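Local coordinates for protein transcriptional regulator Tm0710 (Thermotoga maritima, PDB 2A61) that probably binds DNA as a homodimeric transcriptional regulator of the MarR family, through a winged helix-turn-helix domain, at residues 18-29 with 100-111. Numbering follows the deposited sequence.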
loop_
_atom_site.group_PDB
_atom_site.type_symbol
_atom_site.label_atom_id
_atom_site.label_comp_id
_atom_site.label_asym_id
_atom_site.label_seq_id
_atom_site.Cartn_x
_atom_site.Cartn_y
_atom_site.Cartn_z
ATOM N N VAL A 18 5.187 3.949 -8.119
ATOM C CA VAL A 18 5.150 2.642 -8.728
ATOM C C VAL A 18 3.835 1.931 -8.393
ATOM O O VAL A 18 3.338 1.193 -9.219
ATOM C CB VAL A 18 6.383 1.798 -8.438
ATOM C CG1 VAL A 18 6.472 1.497 -7.000
ATOM C CG2 VAL A 18 6.350 0.525 -9.330
ATOM N N LYS A 19 3.321 2.127 -7.175
ATOM C CA LYS A 19 2.021 1.525 -6.778
ATOM C C LYS A 19 0.903 2.013 -7.717
ATOM O O LYS A 19 0.150 1.205 -8.271
ATOM C CB LYS A 19 1.685 1.870 -5.314
ATOM C CG LYS A 19 0.323 1.318 -4.781
ATOM C CD LYS A 19 -0.037 2.029 -3.473
ATOM C CE LYS A 19 -1.366 1.492 -2.849
ATOM N NZ LYS A 19 -1.096 0.120 -2.362
ATOM N N VAL A 20 0.821 3.335 -7.902
ATOM C CA VAL A 20 -0.198 3.951 -8.729
ATOM C C VAL A 20 -0.063 3.529 -10.177
ATOM O O VAL A 20 -1.051 3.144 -10.822
ATOM C CB VAL A 20 -0.180 5.490 -8.564
ATOM C CG1 VAL A 20 -1.147 6.183 -9.554
ATOM C CG2 VAL A 20 -0.508 5.848 -7.123
ATOM N N GLU A 21 1.159 3.535 -10.677
ATOM C CA GLU A 21 1.400 3.142 -12.055
ATOM C C GLU A 21 0.941 1.706 -12.389
ATOM O O GLU A 21 0.271 1.480 -13.381
ATOM C CB GLU A 21 2.871 3.329 -12.399
ATOM C CG GLU A 21 3.176 3.022 -13.880
ATOM C CD GLU A 21 2.607 4.066 -14.886
ATOM O OE1 GLU A 21 2.403 5.253 -14.546
ATOM O OE2 GLU A 21 2.366 3.669 -16.045
ATOM N N GLY A 22 1.321 0.766 -11.533
ATOM C CA GLY A 22 0.908 -0.629 -11.601
ATOM C C GLY A 22 -0.596 -0.787 -11.544
ATOM O O GLY A 22 -1.150 -1.568 -12.323
ATOM N N ARG A 23 -1.262 -0.046 -10.665
ATOM C CA ARG A 23 -2.743 -0.215 -10.468
ATOM C C ARG A 23 -3.638 0.344 -11.589
ATOM O O ARG A 23 -4.855 0.140 -11.582
ATOM C CB ARG A 23 -3.175 0.315 -9.105
ATOM C CG ARG A 23 -2.862 -0.705 -7.944
ATOM C CD ARG A 23 -3.006 -0.065 -6.578
ATOM N NE ARG A 23 -2.732 -0.929 -5.436
ATOM C CZ ARG A 23 -3.629 -1.265 -4.502
ATOM N NH1 ARG A 23 -4.865 -0.799 -4.525
ATOM N NH2 ARG A 23 -3.275 -2.033 -3.496
ATOM N N LYS A 24 -3.016 1.042 -12.538
ATOM C CA LYS A 24 -3.686 1.603 -13.732
ATOM C C LYS A 24 -4.277 0.491 -14.604
ATOM O O LYS A 24 -5.275 0.704 -15.299
ATOM C CB LYS A 24 -2.723 2.489 -14.533
ATOM C CG LYS A 24 -2.431 3.821 -13.855
ATOM C CD LYS A 24 -1.393 4.601 -14.663
ATOM C CE LYS A 24 -1.166 5.992 -14.091
ATOM N NZ LYS A 24 -0.050 6.620 -14.834
ATOM N N VAL A 25 -3.689 -0.708 -14.543
ATOM C CA VAL A 25 -4.256 -1.863 -15.246
ATOM C C VAL A 25 -5.607 -2.370 -14.677
ATOM O O VAL A 25 -6.378 -2.998 -15.396
ATOM C CB VAL A 25 -3.231 -3.062 -15.437
ATOM C CG1 VAL A 25 -1.855 -2.556 -15.923
ATOM C CG2 VAL A 25 -3.073 -3.801 -14.222
ATOM N N LEU A 26 -5.902 -2.081 -13.409
ATOM C CA LEU A 26 -7.166 -2.483 -12.825
ATOM C C LEU A 26 -8.403 -1.904 -13.536
ATOM O O LEU A 26 -9.496 -2.450 -13.443
ATOM C CB LEU A 26 -7.213 -2.079 -11.366
ATOM C CG LEU A 26 -6.190 -2.639 -10.356
ATOM C CD1 LEU A 26 -6.517 -2.037 -8.972
ATOM C CD2 LEU A 26 -6.223 -4.180 -10.321
ATOM N N ARG A 27 -8.217 -0.780 -14.212
ATOM C CA ARG A 27 -9.261 -0.150 -14.993
ATOM C C ARG A 27 -9.697 -1.059 -16.125
ATOM O O ARG A 27 -10.867 -1.116 -16.469
ATOM C CB ARG A 27 -8.703 1.157 -15.572
ATOM C CG ARG A 27 -9.817 2.024 -16.101
ATOM C CD ARG A 27 -9.404 2.738 -17.316
ATOM N NE ARG A 27 -9.120 4.131 -17.066
ATOM C CZ ARG A 27 -9.763 5.145 -17.636
ATOM N NH1 ARG A 27 -10.766 4.935 -18.460
ATOM N NH2 ARG A 27 -9.398 6.377 -17.356
ATOM N N ASP A 28 -8.741 -1.770 -16.711
ATOM C CA ASP A 28 -9.014 -2.688 -17.800
ATOM C C ASP A 28 -9.916 -3.840 -17.349
ATOM O O ASP A 28 -10.595 -4.428 -18.158
ATOM C CB ASP A 28 -7.701 -3.277 -18.322
ATOM C CG ASP A 28 -6.771 -2.227 -18.908
ATOM O OD1 ASP A 28 -7.259 -1.159 -19.308
ATOM O OD2 ASP A 28 -5.546 -2.485 -18.978
ATOM N N PHE A 29 -9.898 -4.176 -16.060
ATOM C CA PHE A 29 -10.649 -5.318 -15.526
ATOM C C PHE A 29 -11.913 -4.932 -14.801
ATOM O O PHE A 29 -12.714 -5.779 -14.478
ATOM C CB PHE A 29 -9.738 -6.117 -14.586
ATOM C CG PHE A 29 -8.585 -6.744 -15.292
ATOM C CD1 PHE A 29 -7.355 -6.119 -15.320
ATOM C CD2 PHE A 29 -8.756 -7.959 -15.988
ATOM C CE1 PHE A 29 -6.275 -6.673 -16.025
ATOM C CE2 PHE A 29 -7.678 -8.562 -16.695
ATOM C CZ PHE A 29 -6.436 -7.916 -16.718
ATOM N N VAL A 100 -4.285 -11.057 -13.475
ATOM C CA VAL A 100 -4.492 -9.668 -13.070
ATOM C C VAL A 100 -3.200 -9.215 -12.319
ATOM O O VAL A 100 -2.591 -8.234 -12.711
ATOM C CB VAL A 100 -5.703 -9.517 -12.134
ATOM C CG1 VAL A 100 -5.796 -8.045 -11.626
ATOM C CG2 VAL A 100 -7.022 -9.958 -12.808
ATOM N N ILE A 101 -2.780 -9.955 -11.274
ATOM C CA ILE A 101 -1.553 -9.615 -10.547
ATOM C C ILE A 101 -0.349 -9.556 -11.490
ATOM O O ILE A 101 0.453 -8.619 -11.422
ATOM C CB ILE A 101 -1.307 -10.584 -9.323
ATOM C CG1 ILE A 101 -2.197 -10.172 -8.142
ATOM C CG2 ILE A 101 0.104 -10.447 -8.787
ATOM C CD1 ILE A 101 -3.578 -10.641 -8.254
ATOM N N GLU A 102 -0.246 -10.547 -12.393
ATOM C CA GLU A 102 0.852 -10.587 -13.374
ATOM C C GLU A 102 0.883 -9.358 -14.294
ATOM O O GLU A 102 1.954 -8.888 -14.664
ATOM C CB GLU A 102 0.729 -11.851 -14.230
ATOM C CG GLU A 102 1.004 -13.130 -13.429
ATOM C CD GLU A 102 0.783 -14.430 -14.190
ATOM O OE1 GLU A 102 0.228 -14.443 -15.343
ATOM O OE2 GLU A 102 1.159 -15.458 -13.605
ATOM N N LYS A 103 -0.294 -8.885 -14.708
ATOM C CA LYS A 103 -0.408 -7.637 -15.510
ATOM C C LYS A 103 -0.054 -6.371 -14.732
ATOM O O LYS A 103 0.536 -5.442 -15.283
ATOM C CB LYS A 103 -1.792 -7.537 -16.152
ATOM C CG LYS A 103 -1.885 -8.393 -17.445
ATOM C CD LYS A 103 -3.286 -8.444 -18.095
ATOM C CE LYS A 103 -3.319 -9.513 -19.211
ATOM N NZ LYS A 103 -4.728 -9.926 -19.571
ATOM N N VAL A 104 -0.387 -6.334 -13.450
ATOM C CA VAL A 104 0.083 -5.252 -12.571
ATOM C C VAL A 104 1.651 -5.207 -12.495
ATOM O O VAL A 104 2.287 -4.128 -12.629
ATOM C CB VAL A 104 -0.595 -5.338 -11.162
ATOM C CG1 VAL A 104 0.082 -4.393 -10.151
ATOM C CG2 VAL A 104 -2.100 -5.058 -11.265
ATOM N N ILE A 105 2.243 -6.373 -12.256
ATOM C CA ILE A 105 3.691 -6.518 -12.135
ATOM C C ILE A 105 4.393 -6.158 -13.453
ATOM O O ILE A 105 5.376 -5.387 -13.472
ATOM C CB ILE A 105 4.056 -7.961 -11.652
ATOM C CG1 ILE A 105 3.556 -8.152 -10.204
ATOM C CG2 ILE A 105 5.537 -8.179 -11.774
ATOM C CD1 ILE A 105 3.702 -9.543 -9.649
ATOM N N GLU A 106 3.839 -6.675 -14.548
ATOM C CA GLU A 106 4.296 -6.346 -15.883
ATOM C C GLU A 106 4.306 -4.825 -16.114
ATOM O O GLU A 106 5.281 -4.327 -16.606
ATOM C CB GLU A 106 3.440 -7.036 -16.953
ATOM C CG GLU A 106 3.738 -6.617 -18.365
ATOM C CD GLU A 106 2.843 -7.309 -19.390
ATOM O OE1 GLU A 106 1.809 -6.711 -19.800
ATOM O OE2 GLU A 106 3.181 -8.461 -19.756
ATOM N N ARG A 107 3.235 -4.123 -15.754
ATOM C CA ARG A 107 3.158 -2.656 -15.932
ATOM C C ARG A 107 4.232 -1.950 -15.089
ATOM O O ARG A 107 4.885 -0.995 -15.548
ATOM C CB ARG A 107 1.761 -2.134 -15.568
ATOM C CG ARG A 107 1.627 -0.590 -15.507
ATOM C CD ARG A 107 1.733 -0.006 -16.857
ATOM N NE ARG A 107 0.425 -0.146 -17.465
ATOM C CZ ARG A 107 -0.461 0.833 -17.583
ATOM N NH1 ARG A 107 -0.171 2.056 -17.160
ATOM N NH2 ARG A 107 -1.628 0.572 -18.155
ATOM N N ARG A 108 4.404 -2.421 -13.854
ATOM C CA ARG A 108 5.490 -1.927 -12.992
ATOM C C ARG A 108 6.892 -2.156 -13.580
ATOM O O ARG A 108 7.755 -1.260 -13.523
ATOM C CB ARG A 108 5.391 -2.584 -11.610
ATOM C CG ARG A 108 4.178 -2.116 -10.782
ATOM C CD ARG A 108 3.932 -3.030 -9.590
ATOM N NE ARG A 108 5.009 -2.938 -8.602
ATOM C CZ ARG A 108 4.948 -2.255 -7.450
ATOM N NH1 ARG A 108 3.845 -1.596 -7.095
ATOM N NH2 ARG A 108 6.002 -2.242 -6.633
ATOM N N GLU A 109 7.136 -3.368 -14.098
ATOM C CA GLU A 109 8.412 -3.686 -14.775
ATOM C C GLU A 109 8.663 -2.733 -15.964
ATOM O O GLU A 109 9.795 -2.229 -16.146
ATOM C CB GLU A 109 8.424 -5.172 -15.243
ATOM C CG GLU A 109 8.541 -6.193 -14.058
ATOM C CD GLU A 109 8.418 -7.664 -14.498
ATOM O OE1 GLU A 109 8.027 -7.931 -15.644
ATOM O OE2 GLU A 109 8.684 -8.552 -13.681
ATOM N N ASN A 110 7.624 -2.491 -16.759
ATOM C CA ASN A 110 7.739 -1.591 -17.920
ATOM C C ASN A 110 8.008 -0.148 -17.492
ATOM O O ASN A 110 8.843 0.540 -18.073
ATOM C CB ASN A 110 6.499 -1.677 -18.846
ATOM C CG ASN A 110 6.288 -3.083 -19.439
ATOM O OD1 ASN A 110 7.195 -3.927 -19.447
ATOM N ND2 ASN A 110 5.077 -3.338 -19.909
ATOM N N PHE A 111 7.330 0.279 -16.435
ATOM C CA PHE A 111 7.564 1.600 -15.833
ATOM C C PHE A 111 9.050 1.713 -15.385
ATOM O O PHE A 111 9.743 2.661 -15.724
ATOM C CB PHE A 111 6.612 1.751 -14.654
ATOM C CG PHE A 111 6.658 3.097 -13.973
ATOM C CD1 PHE A 111 6.640 4.277 -14.712
ATOM C CD2 PHE A 111 6.645 3.175 -12.588
ATOM C CE1 PHE A 111 6.674 5.479 -14.087
ATOM C CE2 PHE A 111 6.681 4.421 -11.949
ATOM C CZ PHE A 111 6.690 5.555 -12.700
HETATM O O HOH W 1 1.047 -1.509 -8.142
#
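Glu21 and Arg107 form a salt bridge joining helix 5-23 to helix 95-119: NH1 of Arg107 donates to OE2 of Glu21 over 3.2 Å, with an N-H...O angle of 152°. The oxygen lies in the guanidinium plane, yet the nitrogen sits 50° out of the carboxylate plane. Bends at chi2 and chi3 of Arg107 carry its chain alongside Val25 CG1 toward this carboxylate. Lys24 NZ takes the other oxygen, Glu21 OE1, at 2.8 Å, and also bonds to the backbone O of Ser143 of the second subunit.

One water accepts from Arg108 NH1 at 3.0 Å and donates to Lys19 O at 2.9 Å, while Arg108 NE pairs with Glu8 of the second subunit. Val18 CG2 covers one guanidinium face, 3.6 Å from Arg108 CZ.

Glu21 also works through its aliphatic part, CG lying 3.8 Å from the Phe111 ring centroid in a CH-pi contact. Gly22, without a side chain, lets the backbones close to 4.8 Å between its CA and that of Val104, and its CA rests 3.7 Å from Arg108 CG. Beyond it, Val25 CG2 presses tightly on Val104 CG2, and Val100 CG2 sits over the Phe29 ring, 12° off its normal, with Lys103 CD at the ring edge.

The turn and helix 26-29 thus pack on Val100, Lys103 and Val104, while Arg108 and Lys24 carry polar bonds to the second subunit; sharing Glu21 between two cations probably favours its ionised form.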